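Virulence sensor protein BvgS (Bordetella pertussis, PDB 6ZJ8) serves as a membrane sensor histidine kinase of the virulence-controlling two-component system, its PAS domain probably relaying signals toward the kinase. Local coordinates at residues 109-121 with 129-141. Sequence-based numbering, arbitrary orientation.
Sequences GRTRHVYQWTIPY and KGIIGGWIDITER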
loop_
_atom_site.group_PDB
_atom_site.type_symbol
_atom_site.label_atom_id
_atom_site.label_comp_id
_atom_site.label_asym_id
_atom_site.label_seq_id
_atom_site.Cartn_x
_atom_site.Cartn_y
_atom_site.Cartn_z
ATOM N N GLY A 109 -14.377 9.588 -5.628
ATOM C CA GLY A 109 -15.614 10.001 -5.001
ATOM C C GLY A 109 -15.989 9.249 -3.744
ATOM O O GLY A 109 -17.061 9.514 -3.186
ATOM N N ARG A 110 -15.149 8.328 -3.275
ATOM C CA ARG A 110 -15.432 7.512 -2.102
ATOM C C ARG A 110 -14.373 7.773 -1.039
ATOM O O ARG A 110 -13.175 7.775 -1.341
ATOM C CB ARG A 110 -15.465 6.019 -2.467
ATOM C CG ARG A 110 -16.869 5.470 -2.688
ATOM C CD ARG A 110 -16.887 4.029 -3.205
ATOM N NE ARG A 110 -15.808 3.209 -2.659
ATOM C CZ ARG A 110 -14.774 2.746 -3.359
ATOM N NH1 ARG A 110 -14.655 3.008 -4.656
ATOM N NH2 ARG A 110 -13.852 2.010 -2.758
ATOM N N THR A 111 -14.816 7.988 0.199
ATOM C CA THR A 111 -13.923 8.223 1.327
ATOM C C THR A 111 -13.773 6.935 2.127
ATOM O O THR A 111 -14.771 6.348 2.558
ATOM C CB THR A 111 -14.450 9.343 2.226
ATOM O OG1 THR A 111 -14.629 10.540 1.454
ATOM C CG2 THR A 111 -13.474 9.622 3.359
ATOM N N ARG A 112 -12.528 6.500 2.325
ATOM C CA ARG A 112 -12.228 5.254 3.013
ATOM C C ARG A 112 -11.404 5.535 4.261
ATOM O O ARG A 112 -10.457 6.327 4.226
ATOM C CB ARG A 112 -11.452 4.281 2.114
ATOM C CG ARG A 112 -11.911 4.239 0.673
ATOM C CD ARG A 112 -10.962 5.024 -0.218
ATOM N NE ARG A 112 -11.510 5.216 -1.554
ATOM C CZ ARG A 112 -11.403 4.342 -2.550
ATOM N NH1 ARG A 112 -10.760 3.192 -2.376
ATOM N NH2 ARG A 112 -11.943 4.625 -3.725
ATOM N N HIS A 113 -11.772 4.879 5.358
ATOM C CA HIS A 113 -10.946 4.846 6.557
ATOM C C HIS A 113 -9.912 3.738 6.396
ATOM O O HIS A 113 -10.274 2.574 6.193
ATOM C CB HIS A 113 -11.822 4.608 7.782
ATOM C CG HIS A 113 -11.070 4.601 9.075
ATOM N ND1 HIS A 113 -11.507 3.909 10.183
ATOM C CD2 HIS A 113 -9.916 5.209 9.441
ATOM C CE1 HIS A 113 -10.654 4.087 11.176
ATOM N NE2 HIS A 113 -9.679 4.871 10.752
ATOM N N VAL A 114 -8.629 4.093 6.467
ATOM C CA VAL A 114 -7.550 3.154 6.189
ATOM C C VAL A 114 -6.602 3.096 7.377
ATOM O O VAL A 114 -6.374 4.089 8.075
ATOM C CB VAL A 114 -6.776 3.528 4.904
ATOM C CG1 VAL A 114 -7.692 3.456 3.697
ATOM C CG2 VAL A 114 -6.151 4.915 5.033
ATOM N N TYR A 115 -6.046 1.908 7.598
ATOM C CA TYR A 115 -5.040 1.661 8.624
ATOM C C TYR A 115 -3.702 1.483 7.915
ATOM O O TYR A 115 -3.498 0.490 7.207
ATOM C CB TYR A 115 -5.411 0.430 9.449
ATOM C CG TYR A 115 -4.522 0.191 10.646
ATOM C CD1 TYR A 115 -4.601 1.010 11.763
ATOM C CD2 TYR A 115 -3.616 -0.860 10.667
ATOM C CE1 TYR A 115 -3.796 0.797 12.864
ATOM C CE2 TYR A 115 -2.804 -1.083 11.767
ATOM C CZ TYR A 115 -2.899 -0.251 12.863
ATOM O OH TYR A 115 -2.096 -0.462 13.962
ATOM N N GLN A 116 -2.797 2.439 8.104
ATOM C CA GLN A 116 -1.531 2.498 7.387
ATOM C C GLN A 116 -0.384 2.019 8.270
ATOM O O GLN A 116 -0.396 2.207 9.490
ATOM C CB GLN A 116 -1.253 3.927 6.916
ATOM C CG GLN A 116 -2.375 4.547 6.100
ATOM C CD GLN A 116 -2.298 6.059 6.068
ATOM O OE1 GLN A 116 -2.302 6.712 7.112
ATOM N NE2 GLN A 116 -2.224 6.625 4.871
ATOM N N TRP A 117 0.621 1.412 7.640
ATOM C CA TRP A 117 1.737 0.842 8.383
ATOM C C TRP A 117 2.992 0.827 7.521
ATOM O O TRP A 117 2.921 0.782 6.291
ATOM C CB TRP A 117 1.409 -0.581 8.851
ATOM C CG TRP A 117 1.102 -1.512 7.720
ATOM C CD1 TRP A 117 -0.101 -1.678 7.102
ATOM C CD2 TRP A 117 2.015 -2.401 7.067
ATOM N NE1 TRP A 117 0.004 -2.617 6.106
ATOM C CE2 TRP A 117 1.295 -3.077 6.065
ATOM C CE3 TRP A 117 3.373 -2.692 7.235
ATOM C CZ2 TRP A 117 1.883 -4.028 5.233
ATOM C CZ3 TRP A 117 3.957 -3.636 6.407
ATOM C CH2 TRP A 117 3.213 -4.293 5.420
ATOM N N THR A 118 4.148 0.866 8.188
ATOM C CA THR A 118 5.432 0.716 7.519
ATOM C C THR A 118 6.406 0.025 8.462
ATOM O O THR A 118 6.393 0.272 9.671
ATOM C CB THR A 118 6.019 2.063 7.074
ATOM O OG1 THR A 118 6.216 2.908 8.213
ATOM C CG2 THR A 118 5.098 2.755 6.080
ATOM N N ILE A 119 7.252 -0.841 7.898
ATOM C CA ILE A 119 8.291 -1.533 8.640
ATOM C C ILE A 119 9.619 -1.260 7.933
ATOM O O ILE A 119 9.746 -1.568 6.743
ATOM C CB ILE A 119 8.047 -3.048 8.733
ATOM C CG1 ILE A 119 6.656 -3.355 9.295
ATOM C CG2 ILE A 119 9.117 -3.701 9.601
ATOM C CD1 ILE A 119 6.559 -3.207 10.788
ATOM N N PRO A 120 10.621 -0.703 8.598
ATOM C CA PRO A 120 11.930 -0.552 7.955
ATOM C C PRO A 120 12.753 -1.829 8.052
ATOM O O PRO A 120 12.547 -2.679 8.921
ATOM C CB PRO A 120 12.586 0.595 8.732
ATOM C CG PRO A 120 11.837 0.699 10.034
ATOM C CD PRO A 120 10.636 -0.212 9.988
ATOM N N TYR A 121 13.702 -1.953 7.125
ATOM C CA TYR A 121 14.548 -3.134 7.041
ATOM C C TYR A 121 15.950 -2.722 6.617
ATOM O O TYR A 121 16.171 -1.621 6.108
ATOM C CB TYR A 121 13.987 -4.163 6.048
ATOM C CG TYR A 121 13.995 -3.687 4.614
ATOM C CD1 TYR A 121 15.120 -3.848 3.815
ATOM C CD2 TYR A 121 12.881 -3.073 4.058
ATOM C CE1 TYR A 121 15.135 -3.411 2.507
ATOM C CE2 TYR A 121 12.886 -2.633 2.749
ATOM C CZ TYR A 121 14.017 -2.806 1.978
ATOM O OH TYR A 121 14.030 -2.371 0.672
ATOM N N LYS A 129 17.900 0.046 4.344
ATOM C CA LYS A 129 17.811 0.081 2.892
ATOM C C LYS A 129 16.441 0.476 2.360
ATOM O O LYS A 129 16.359 0.931 1.215
ATOM C CB LYS A 129 18.188 -1.287 2.299
ATOM C CG LYS A 129 19.614 -1.728 2.604
ATOM C CD LYS A 129 20.644 -0.799 1.976
ATOM C CE LYS A 129 22.057 -1.193 2.368
ATOM N NZ LYS A 129 23.059 -0.185 1.924
ATOM N N GLY A 130 15.378 0.323 3.138
ATOM C CA GLY A 130 14.067 0.722 2.666
ATOM C C GLY A 130 13.010 0.465 3.714
ATOM O O GLY A 130 13.311 0.211 4.882
ATOM N N ILE A 131 11.757 0.537 3.274
ATOM C CA ILE A 131 10.607 0.275 4.126
ATOM C C ILE A 131 9.649 -0.649 3.390
ATOM O O ILE A 131 9.485 -0.550 2.169
ATOM C CB ILE A 131 9.882 1.575 4.539
ATOM C CG1 ILE A 131 9.447 2.370 3.306
ATOM C CG2 ILE A 131 10.779 2.421 5.430
ATOM C CD1 ILE A 131 8.087 3.008 3.454
ATOM N N ILE A 132 9.033 -1.557 4.134
ATOM C CA ILE A 132 7.881 -2.318 3.672
ATOM C C ILE A 132 6.646 -1.661 4.269
ATOM O O ILE A 132 6.644 -1.287 5.448
ATOM C CB ILE A 132 7.981 -3.797 4.086
ATOM C CG1 ILE A 132 9.305 -4.405 3.611
ATOM C CG2 ILE A 132 6.812 -4.582 3.514
ATOM C CD1 ILE A 132 9.938 -5.356 4.612
ATOM N N GLY A 133 5.601 -1.500 3.463
ATOM C CA GLY A 133 4.429 -0.802 3.952
ATOM C C GLY A 133 3.174 -1.191 3.203
ATOM O O GLY A 133 3.197 -2.002 2.274
ATOM N N GLY A 134 2.071 -0.590 3.633
ATOM C CA GLY A 134 0.782 -0.846 3.029
ATOM C C GLY A 134 -0.318 -0.269 3.895
ATOM O O GLY A 134 -0.067 0.535 4.795
ATOM N N TRP A 135 -1.545 -0.697 3.610
ATOM C CA TRP A 135 -2.680 -0.240 4.397
ATOM C C TRP A 135 -3.808 -1.255 4.294
ATOM O O TRP A 135 -3.811 -2.129 3.423
ATOM C CB TRP A 135 -3.152 1.148 3.945
ATOM C CG TRP A 135 -3.662 1.194 2.538
ATOM C CD1 TRP A 135 -4.944 0.973 2.123
ATOM C CD2 TRP A 135 -2.904 1.489 1.358
ATOM N NE1 TRP A 135 -5.031 1.111 0.758
ATOM C CE2 TRP A 135 -3.793 1.428 0.264
ATOM C CE3 TRP A 135 -1.563 1.798 1.119
ATOM C CZ2 TRP A 135 -3.382 1.663 -1.047
ATOM C CZ3 TRP A 135 -1.157 2.033 -0.185
ATOM C CH2 TRP A 135 -2.063 1.963 -1.250
ATOM N N ILE A 136 -4.765 -1.125 5.210
ATOM C CA ILE A 136 -5.961 -1.958 5.252
ATOM C C ILE A 136 -7.167 -1.036 5.158
ATOM O O ILE A 136 -7.276 -0.069 5.922
ATOM C CB ILE A 136 -6.028 -2.802 6.538
ATOM C CG1 ILE A 136 -4.747 -3.617 6.721
ATOM C CG2 ILE A 136 -7.254 -3.724 6.512
ATOM C CD1 ILE A 136 -4.687 -4.351 8.036
ATOM N N ASP A 137 -8.065 -1.328 4.225
ATOM C CA ASP A 137 -9.288 -0.544 4.068
ATOM C C ASP A 137 -10.267 -0.971 5.157
ATOM O O ASP A 137 -10.895 -2.029 5.069
ATOM C CB ASP A 137 -9.867 -0.737 2.671
ATOM C CG ASP A 137 -10.997 0.229 2.369
ATOM O OD1 ASP A 137 -11.659 0.695 3.320
ATOM O OD2 ASP A 137 -11.227 0.520 1.178
ATOM N N ILE A 138 -10.392 -0.141 6.196
ATOM C CA ILE A 138 -11.275 -0.468 7.312
ATOM C C ILE A 138 -12.733 -0.325 6.894
ATOM O O ILE A 138 -13.585 -1.138 7.270
ATOM C CB ILE A 138 -10.949 0.417 8.528
ATOM C CG1 ILE A 138 -9.473 0.285 8.917
ATOM C CG2 ILE A 138 -11.854 0.063 9.706
ATOM C CD1 ILE A 138 -9.057 -1.121 9.316
ATOM N N THR A 139 -13.042 0.714 6.113
ATOM C CA THR A 139 -14.411 0.925 5.660
ATOM C C THR A 139 -14.933 -0.283 4.893
ATOM O O THR A 139 -16.123 -0.613 4.975
ATOM C CB THR A 139 -14.481 2.179 4.789
ATOM O OG1 THR A 139 -14.093 3.318 5.563
ATOM C CG2 THR A 139 -15.888 2.381 4.249
ATOM N N GLU A 140 -14.060 -0.948 4.133
ATOM C CA GLU A 140 -14.475 -2.135 3.392
ATOM C C GLU A 140 -14.981 -3.217 4.337
ATOM O O GLU A 140 -15.953 -3.915 4.029
ATOM C CB GLU A 140 -13.314 -2.658 2.546
ATOM C CG GLU A 140 -13.691 -3.779 1.587
ATOM C CD GLU A 140 -14.556 -3.294 0.449
ATOM O OE1 GLU A 140 -14.556 -2.073 0.195
ATOM O OE2 GLU A 140 -15.235 -4.130 -0.184
ATOM N N ARG A 141 -14.333 -3.371 5.495
ATOM C CA ARG A 141 -14.805 -4.336 6.482
ATOM C C ARG A 141 -16.122 -3.894 7.106
ATOM O O ARG A 141 -17.038 -4.705 7.279
ATOM C CB ARG A 141 -13.753 -4.531 7.572
ATOM C CG ARG A 141 -12.634 -5.483 7.206
ATOM C CD ARG A 141 -11.686 -4.882 6.196
ATOM N NE ARG A 141 -10.566 -5.777 5.920
ATOM C CZ ARG A 141 -9.757 -5.663 4.871
ATOM N NH1 ARG A 141 -9.942 -4.692 3.987
ATOM N NH2 ARG A 141 -8.766 -6.526 4.704
HETATM O O HOH W 1 -13.797 1.119 0.388
HETATM O O HOH W 2 -9.295 2.108 -0.382
#
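Thr139 and His113 join the start of helix 138-155 to strand 110-122: His113 N gives a nearly straight hydrogen bond to Thr139 OG1 (2.8 Å, 170°), and His113 O receives Ile138 N at 2.7 Å with a weak second bond from Thr139 N. A threonine suits this first turn because its hydroxyl oxygen accepts the His113 N-H in place of a backbone carbonyl, where strand 128-137 gives way to the helix. Asp137, the N-cap, accepts Glu140 N on OD1 at 3.0 Å, the nitrogen lying above the carboxylate plane. Its CG stands opposite the backbone N (chi1 -170°), which brings the carboxylate across CB and CG of Arg112. The charges do not touch directly; one water joins Asp137 OD2 to Arg112 NH1, and another joins it to Arg110 NH2 and Glu140 OE1. Arg112 is itself steadied by Arg110 O at NE and by Leu107 O at NH2.

From Tyr115 to Ile119 the antiparallel strands exchange pairs of backbone bonds, among them Ile119 N to Ile132 O at 2.6 Å; Tyr121 then bonds Gly130 O and Lys129 N. Glycines opposite aromatics are the telling feature. Trp117 CG sits between the backbone N and the carbonyl carbon (chi1 59°), folding the indole over the bare backbone of its pair, Gly134; neighbouring Gly133 CA makes a CH-pi contact, 3.9 Å from the six-membered ring centroid. One face of the Tyr121 ring covers the side-chain-less Gly130 backbone; Ile132 packs between the two rings, CD1 at 3.8 Å from Tyr121 CD2. On the other face Val114 CG1 meets Trp135 CD1, and that indole continues to Tyr53 and Phe87 in the domain's interior. This is the central hairpin of the five-stranded antiparallel PAS sheet, order 2-1-5-4-3, whose last strand runs directly into the C-terminal helix, consistent with a path for signals toward the kinase.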